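Long-range contacts in relik capsid n-terminal domain (Oryctolagus cuniculus, PDB 2XGU), which probably forms, as the N-terminal domain of a lentiviral capsid protein, part of the protein shell that encloses the viral genome: residues A[14-25]-A[36-47]; A[73-81]-A[96-104]. All blocks are in the same frame, centred on the assembly; numbering follows the deposited sequence.

Contact 1: A[14-25]-A[36-47]; sequences VGPGLIAAWLKQ and TITYFGVISINF
W22 and Y39 both carry CG anti to the backbone N (chi1 165° and -173°), which swings their rings into the space between two antiparallel helices. These belong to helices 16-29 and 34-43, the first two of the helical retroviral capsid N-terminal domain; the axes of segments 16-25 and 36-43 come no closer than 10.8 Å, a spacing that suits such large aromatic side chains. The indole of W22 is a knob in the hole formed by T36, Y39, F40 and I43. Y39 CD2 meets the indole edge at CE3 (3.6 Å), while F40 CD1 lies over one indole face, the two rings meeting obliquely. The indole's polar end points beyond the pair, W22 NE1 bonding to T59. Nearer the start of helix 16-29, branched L18 reaches two partners: CD1 packs on I43 CG2, and CD2 meets the edge of the F47 ring, whose CZ also touches V14 CG2. At the far end of the contact the flexible chain of Q25, bent at chi2, lays CG over the face of Y39 in a CH-pi contact. Its amide then donates from NE2 to T36 OG1 (3.1 Å, 155° at the hydrogen), an oxygen also hydrogen-bonded to G30 O.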
# COMPACT_ATOMS: atom_id res chain seq x y z
N VAL A 14 -12.15 19.30 5.86
CA VAL A 14 -11.85 19.41 4.44
C VAL A 14 -12.77 20.48 3.85
O VAL A 14 -13.97 20.50 4.14
CB VAL A 14 -12.04 18.07 3.72
CG1 VAL A 14 -11.77 18.24 2.23
CG2 VAL A 14 -11.11 17.00 4.31
N GLY A 15 -12.20 21.37 3.05
CA GLY A 15 -12.95 22.46 2.45
C GLY A 15 -13.75 22.04 1.23
O GLY A 15 -13.46 21.03 0.60
N PRO A 16 -14.78 22.83 0.88
CA PRO A 16 -15.64 22.49 -0.25
C PRO A 16 -14.89 22.46 -1.59
O PRO A 16 -15.27 21.69 -2.47
CB PRO A 16 -16.71 23.59 -0.22
CG PRO A 16 -16.07 24.73 0.50
CD PRO A 16 -15.22 24.06 1.55
N GLY A 17 -13.85 23.27 -1.72
CA GLY A 17 -13.04 23.30 -2.93
C GLY A 17 -12.28 22.00 -3.14
O GLY A 17 -12.24 21.47 -4.26
N LEU A 18 -11.70 21.48 -2.07
CA LEU A 18 -11.01 20.20 -2.18
C LEU A 18 -11.97 19.04 -2.41
O LEU A 18 -11.67 18.15 -3.20
CB LEU A 18 -10.16 19.95 -0.94
CG LEU A 18 -9.34 18.65 -1.03
CD1 LEU A 18 -8.48 18.60 -2.28
CD2 LEU A 18 -8.49 18.52 0.23
N ILE A 19 -13.12 19.06 -1.75
CA ILE A 19 -14.11 18.02 -1.99
C ILE A 19 -14.49 18.02 -3.46
O ILE A 19 -14.47 16.97 -4.13
CB ILE A 19 -15.35 18.22 -1.11
CG1 ILE A 19 -14.97 18.00 0.36
CG2 ILE A 19 -16.48 17.28 -1.55
CD1 ILE A 19 -16.06 18.40 1.33
N ALA A 20 -14.79 19.20 -4.00
CA ALA A 20 -15.18 19.32 -5.40
C ALA A 20 -14.07 18.86 -6.33
O ALA A 20 -14.33 18.18 -7.32
CB ALA A 20 -15.60 20.74 -5.73
N ALA A 21 -12.82 19.22 -6.01
CA ALA A 21 -11.68 18.86 -6.84
C ALA A 21 -11.40 17.34 -6.84
O ALA A 21 -11.11 16.75 -7.89
CB ALA A 21 -10.45 19.64 -6.41
N TRP A 22 -11.49 16.73 -5.67
CA TRP A 22 -11.35 15.29 -5.54
C TRP A 22 -12.43 14.57 -6.34
O TRP A 22 -12.15 13.62 -7.07
CB TRP A 22 -11.44 14.89 -4.06
CG TRP A 22 -11.66 13.41 -3.84
CD1 TRP A 22 -12.77 12.82 -3.31
CD2 TRP A 22 -10.76 12.33 -4.17
NE1 TRP A 22 -12.62 11.46 -3.26
CE2 TRP A 22 -11.40 11.13 -3.78
CE3 TRP A 22 -9.47 12.27 -4.72
CZ2 TRP A 22 -10.80 9.87 -3.95
CZ3 TRP A 22 -8.88 11.01 -4.88
CH2 TRP A 22 -9.55 9.84 -4.50
N LEU A 23 -13.67 15.03 -6.21
CA LEU A 23 -14.77 14.41 -6.95
C LEU A 23 -14.58 14.50 -8.47
O LEU A 23 -14.85 13.53 -9.18
CB LEU A 23 -16.12 14.99 -6.53
CG LEU A 23 -16.48 14.66 -5.08
CD1 LEU A 23 -17.82 15.30 -4.70
CD2 LEU A 23 -16.52 13.16 -4.84
N LYS A 24 -14.10 15.64 -8.97
CA LYS A 24 -13.83 15.78 -10.40
C LYS A 24 -12.72 14.82 -10.84
O LYS A 24 -12.81 14.22 -11.91
CB LYS A 24 -13.45 17.22 -10.75
CG LYS A 24 -14.63 18.19 -10.75
N GLN A 25 -11.70 14.66 -10.00
CA GLN A 25 -10.60 13.75 -10.31
C GLN A 25 -11.13 12.34 -10.47
O GLN A 25 -10.81 11.65 -11.44
CB GLN A 25 -9.52 13.82 -9.22
CG GLN A 25 -8.38 12.80 -9.35
CD GLN A 25 -7.56 12.99 -10.60
OE1 GLN A 25 -7.43 14.10 -11.12
NE2 GLN A 25 -6.99 11.89 -11.10
N THR A 36 -5.27 8.84 -9.96
CA THR A 36 -6.18 9.17 -8.86
C THR A 36 -5.61 8.73 -7.50
O THR A 36 -5.77 9.44 -6.49
CB THR A 36 -7.56 8.56 -9.09
OG1 THR A 36 -8.07 9.06 -10.33
CG2 THR A 36 -8.53 8.94 -7.96
N ILE A 37 -4.96 7.58 -7.49
CA ILE A 37 -4.31 7.09 -6.27
C ILE A 37 -3.16 8.01 -5.84
O ILE A 37 -3.06 8.39 -4.69
CB ILE A 37 -3.84 5.64 -6.44
CG1 ILE A 37 -5.02 4.73 -6.81
CG2 ILE A 37 -3.15 5.18 -5.16
CD1 ILE A 37 -4.61 3.29 -7.22
N THR A 38 -2.33 8.43 -6.79
CA THR A 38 -1.31 9.42 -6.47
C THR A 38 -1.94 10.72 -5.93
O THR A 38 -1.48 11.30 -4.95
CB THR A 38 -0.50 9.73 -7.72
OG1 THR A 38 0.18 8.54 -8.12
CG2 THR A 38 0.50 10.84 -7.46
N TYR A 39 -3.01 11.17 -6.59
CA TYR A 39 -3.72 12.38 -6.16
C TYR A 39 -4.21 12.25 -4.72
O TYR A 39 -4.01 13.16 -3.90
CB TYR A 39 -4.89 12.63 -7.12
CG TYR A 39 -5.66 13.94 -6.94
CD1 TYR A 39 -5.52 14.97 -7.86
CD2 TYR A 39 -6.56 14.12 -5.90
CE1 TYR A 39 -6.22 16.16 -7.74
CE2 TYR A 39 -7.28 15.32 -5.77
CZ TYR A 39 -7.10 16.32 -6.69
OH TYR A 39 -7.80 17.50 -6.58
N PHE A 40 -4.83 11.11 -4.39
CA PHE A 40 -5.25 10.92 -3.01
C PHE A 40 -4.06 10.96 -2.05
O PHE A 40 -4.14 11.54 -0.95
CB PHE A 40 -6.02 9.60 -2.86
CG PHE A 40 -6.69 9.46 -1.52
CD1 PHE A 40 -7.92 10.06 -1.27
CD2 PHE A 40 -6.07 8.75 -0.50
CE1 PHE A 40 -8.52 9.93 -0.03
CE2 PHE A 40 -6.67 8.63 0.74
CZ PHE A 40 -7.89 9.22 0.97
N GLY A 41 -2.94 10.35 -2.44
CA GLY A 41 -1.74 10.38 -1.61
C GLY A 41 -1.28 11.81 -1.30
O GLY A 41 -0.95 12.13 -0.17
N VAL A 42 -1.28 12.66 -2.32
CA VAL A 42 -0.85 14.04 -2.18
C VAL A 42 -1.78 14.84 -1.26
O VAL A 42 -1.34 15.54 -0.33
CB VAL A 42 -0.72 14.73 -3.57
CG1 VAL A 42 -0.46 16.22 -3.42
CG2 VAL A 42 0.38 14.07 -4.41
N ILE A 43 -3.09 14.74 -1.49
CA ILE A 43 -4.01 15.59 -0.74
C ILE A 43 -4.23 15.16 0.71
O ILE A 43 -4.61 15.99 1.55
CB ILE A 43 -5.40 15.73 -1.43
CG1 ILE A 43 -6.16 14.40 -1.41
CG2 ILE A 43 -5.25 16.29 -2.84
CD1 ILE A 43 -7.60 14.55 -1.88
N SER A 44 -3.98 13.89 1.01
CA SER A 44 -4.40 13.35 2.31
C SER A 44 -3.34 13.43 3.39
O SER A 44 -3.55 12.98 4.51
CB SER A 44 -4.82 11.90 2.15
OG SER A 44 -3.72 11.10 1.70
N ILE A 45 -2.21 14.03 3.03
CA ILE A 45 -1.18 14.33 4.01
C ILE A 45 -1.80 15.15 5.14
O ILE A 45 -2.48 16.15 4.90
CB ILE A 45 0.00 15.07 3.35
CG1 ILE A 45 0.61 14.19 2.25
CG2 ILE A 45 1.05 15.44 4.39
CD1 ILE A 45 1.75 14.84 1.51
N ASN A 46 -1.60 14.66 6.36
CA ASN A 46 -2.07 15.34 7.57
C ASN A 46 -3.59 15.27 7.78
O ASN A 46 -4.12 15.91 8.69
CB ASN A 46 -1.59 16.79 7.60
CG ASN A 46 -0.07 16.90 7.48
OD1 ASN A 46 0.66 16.01 7.92
ND2 ASN A 46 0.40 17.98 6.88
N PHE A 47 -4.28 14.49 6.96
CA PHE A 47 -5.71 14.25 7.20
C PHE A 47 -5.91 13.43 8.46
O PHE A 47 -5.13 12.52 8.75
CB PHE A 47 -6.34 13.47 6.04
CG PHE A 47 -6.86 14.33 4.91
CD1 PHE A 47 -6.32 15.59 4.65
CD2 PHE A 47 -7.90 13.86 4.11
CE1 PHE A 47 -6.83 16.37 3.60
CE2 PHE A 47 -8.40 14.64 3.08
CZ PHE A 47 -7.86 15.88 2.83

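Contact 2: A[73-81]-A[96-104]; sequences IKEKAIAWD and PLTSDQIRG
D81 grips the start of helix 99-102 through S99, using both carboxylate oxygens. OD1 accepts from the backbone N of S99 (2.9 Å) on its syn lone pair, and OD2 accepts from S99 OG (2.6 Å), again on the syn side but 33° out of the carboxylate plane. Aspartate suits this place because its two oxygens can take an amide and a hydroxyl of the same residue at once, and its charge would probably be stabilised by the helix N-terminus. S99 OG stands between the backbone N and the carbonyl carbon (chi1 73°), which turns it toward the acid. Water 1 donates to D81 OD2 and accepts from D100 N. Small A77 lets the chains come close: its CA is 5.2 Å from that of S99.

Beside this polar pair, W80 NE1 donates an almost straight bond to L97 O (3.1 Å, 169°) within the indole plane. I102 CD1 lies over one indole face, 3.9 Å from the five-membered ring centroid, a CH-pi contact well matched to a flexible apolar branch. Toward the start of helix 63-83, R103 of the other segment, bent at chi3, lays its CD on A77 CB; arginine's long aliphatic part allows this while its guanidinium extends past I73 and K74.

The short helix is defined at both ends: T98 OG1 accepts from Q101 N as an N-cap, and G104, a glycine that tolerates positive phi, completes a Schellman motif. The contact thus fastens the far end of the long loop after helix 63-83, probably the counterpart of the loop that binds cyclophilin A in HIV-1 capsid. Outside, W80 stacks with H84 and meets W127 edge-to-face. Helix 118-134 provides that tryptophan, receives I73 on A131 and R103 on Y124, and so packs against both helix 63-83 and segment 96-104.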
# COMPACT_ATOMS: atom_id res chain seq x y z
N ILE A 73 -9.29 -2.65 3.21
CA ILE A 73 -9.17 -1.95 4.49
C ILE A 73 -9.68 -2.81 5.65
O ILE A 73 -9.04 -2.90 6.70
CB ILE A 73 -9.90 -0.59 4.47
CG1 ILE A 73 -9.22 0.37 3.48
CG2 ILE A 73 -9.96 0.04 5.85
CD1 ILE A 73 -10.07 1.55 3.11
N LYS A 74 -10.82 -3.46 5.45
CA LYS A 74 -11.39 -4.33 6.48
C LYS A 74 -10.47 -5.49 6.78
O LYS A 74 -10.32 -5.89 7.93
CB LYS A 74 -12.77 -4.84 6.06
CG LYS A 74 -13.86 -3.79 6.21
CD LYS A 74 -15.23 -4.34 5.85
CE LYS A 74 -16.28 -3.24 5.84
NZ LYS A 74 -17.62 -3.74 5.42
N GLU A 75 -9.85 -6.03 5.74
CA GLU A 75 -8.92 -7.15 5.91
C GLU A 75 -7.73 -6.73 6.77
O GLU A 75 -7.29 -7.49 7.63
CB GLU A 75 -8.45 -7.69 4.55
CG GLU A 75 -9.56 -8.32 3.72
CD GLU A 75 -9.11 -8.68 2.32
OE1 GLU A 75 -7.89 -8.58 2.04
OE2 GLU A 75 -9.96 -9.08 1.50
N LYS A 76 -7.22 -5.52 6.53
CA LYS A 76 -6.12 -4.98 7.34
C LYS A 76 -6.54 -4.78 8.79
O LYS A 76 -5.76 -5.02 9.71
CB LYS A 76 -5.65 -3.63 6.78
CG LYS A 76 -5.05 -3.71 5.39
CD LYS A 76 -4.61 -2.31 4.93
CE LYS A 76 -4.24 -2.28 3.47
NZ LYS A 76 -3.18 -3.28 3.14
N ALA A 77 -7.77 -4.32 8.98
CA ALA A 77 -8.29 -4.06 10.32
C ALA A 77 -8.44 -5.38 11.07
O ALA A 77 -8.09 -5.48 12.25
CB ALA A 77 -9.62 -3.33 10.23
N ILE A 78 -8.97 -6.40 10.39
CA ILE A 78 -9.09 -7.73 10.99
C ILE A 78 -7.72 -8.29 11.40
O ILE A 78 -7.55 -8.82 12.50
CB ILE A 78 -9.82 -8.71 10.05
CG1 ILE A 78 -11.27 -8.24 9.86
CG2 ILE A 78 -9.78 -10.13 10.60
CD1 ILE A 78 -12.06 -9.03 8.85
N ALA A 79 -6.74 -8.16 10.51
CA ALA A 79 -5.39 -8.60 10.81
C ALA A 79 -4.81 -7.84 12.00
O ALA A 79 -4.17 -8.43 12.89
CB ALA A 79 -4.50 -8.44 9.59
N TRP A 80 -5.03 -6.53 12.02
CA TRP A 80 -4.52 -5.68 13.09
C TRP A 80 -5.06 -6.14 14.45
O TRP A 80 -4.31 -6.32 15.39
CB TRP A 80 -4.88 -4.21 12.85
CG TRP A 80 -4.39 -3.32 13.96
CD1 TRP A 80 -5.09 -2.88 15.05
CD2 TRP A 80 -3.06 -2.81 14.11
NE1 TRP A 80 -4.28 -2.12 15.86
CE2 TRP A 80 -3.04 -2.05 15.30
CE3 TRP A 80 -1.90 -2.91 13.34
CZ2 TRP A 80 -1.88 -1.40 15.75
CZ3 TRP A 80 -0.75 -2.26 13.79
CH2 TRP A 80 -0.76 -1.52 14.98
N ASP A 81 -6.36 -6.34 14.53
CA ASP A 81 -6.98 -6.67 15.80
C ASP A 81 -6.55 -8.04 16.33
O ASP A 81 -6.46 -8.26 17.54
CB ASP A 81 -8.51 -6.56 15.69
CG ASP A 81 -8.99 -5.11 15.56
OD1 ASP A 81 -8.27 -4.19 16.00
OD2 ASP A 81 -10.11 -4.91 15.02
N PRO A 96 -2.00 2.01 22.92
CA PRO A 96 -2.17 1.59 21.53
C PRO A 96 -3.65 1.44 21.21
O PRO A 96 -4.47 1.30 22.13
CB PRO A 96 -1.49 0.22 21.49
CG PRO A 96 -0.60 0.18 22.65
CD PRO A 96 -1.25 1.02 23.71
N LEU A 97 -4.00 1.44 19.93
CA LEU A 97 -5.39 1.58 19.56
C LEU A 97 -5.99 0.38 18.85
O LEU A 97 -5.26 -0.45 18.29
CB LEU A 97 -5.57 2.84 18.72
CG LEU A 97 -5.16 4.13 19.44
CD1 LEU A 97 -5.01 5.27 18.47
CD2 LEU A 97 -6.16 4.48 20.52
N THR A 98 -7.31 0.26 18.91
CA THR A 98 -8.02 -0.77 18.15
C THR A 98 -8.14 -0.34 16.69
O THR A 98 -7.97 0.85 16.36
CB THR A 98 -9.44 -1.00 18.67
OG1 THR A 98 -10.23 0.17 18.41
CG2 THR A 98 -9.45 -1.29 20.18
N SER A 99 -8.47 -1.27 15.82
CA SER A 99 -8.66 -0.88 14.43
C SER A 99 -9.81 0.10 14.28
O SER A 99 -9.75 0.99 13.42
CB SER A 99 -8.84 -2.09 13.49
OG SER A 99 -10.10 -2.72 13.66
N ASP A 100 -10.86 -0.03 15.10
CA ASP A 100 -11.99 0.90 14.99
C ASP A 100 -11.50 2.32 15.26
O ASP A 100 -11.83 3.26 14.53
CB ASP A 100 -13.11 0.54 15.97
CG ASP A 100 -14.09 -0.50 15.43
OD1 ASP A 100 -14.05 -0.81 14.22
OD2 ASP A 100 -14.91 -1.00 16.23
N GLN A 101 -10.67 2.47 16.29
CA GLN A 101 -10.11 3.77 16.64
C GLN A 101 -9.19 4.30 15.54
O GLN A 101 -9.22 5.48 15.20
CB GLN A 101 -9.35 3.68 17.97
CG GLN A 101 -10.27 3.45 19.17
CD GLN A 101 -9.51 3.27 20.47
OE1 GLN A 101 -9.75 3.98 21.45
NE2 GLN A 101 -8.59 2.32 20.49
N ILE A 102 -8.36 3.42 14.99
CA ILE A 102 -7.47 3.82 13.90
C ILE A 102 -8.28 4.31 12.69
O ILE A 102 -7.90 5.31 12.06
CB ILE A 102 -6.49 2.67 13.54
CG1 ILE A 102 -5.48 2.48 14.67
CG2 ILE A 102 -5.78 2.93 12.22
CD1 ILE A 102 -4.84 1.11 14.68
N ARG A 103 -9.41 3.66 12.40
CA ARG A 103 -10.28 4.02 11.28
C ARG A 103 -11.20 5.21 11.57
O ARG A 103 -12.00 5.61 10.71
CB ARG A 103 -11.14 2.81 10.89
CG ARG A 103 -10.37 1.60 10.35
CD ARG A 103 -11.24 0.34 10.30
NE ARG A 103 -12.29 0.44 9.29
CZ ARG A 103 -13.27 -0.44 9.14
NH1 ARG A 103 -13.36 -1.49 9.95
NH2 ARG A 103 -14.17 -0.27 8.18
N GLY A 104 -11.12 5.76 12.78
CA GLY A 104 -11.92 6.91 13.18
C GLY A 104 -13.39 6.64 13.48
O GLY A 104 -14.22 7.55 13.47
O HOH W 1 -11.59 -2.60 16.55

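In the fold
Contact 1 precedes contact 2 along the chain, closing before the second opens, and the two lie on opposite sides of the chain's centre. Their centres are about 23 Å apart and their nearest atoms about 8 Å, so they do not touch. Contact 1 pairs two successive helices, 16-29 and 34-43; contact 2 fastens the short helix 99-102, which follows a long loop, to helix 63-83. Helix 118-134 packs on both, touching F40 of contact 1 and both segments of contact 2. Helix 49-57 is a second link, touching I43 and F47 while its N53 bonds to R103 O. The two contacts share no helix of their own but are joined through helices 49-57 and 118-134 into one compact, mostly helical domain.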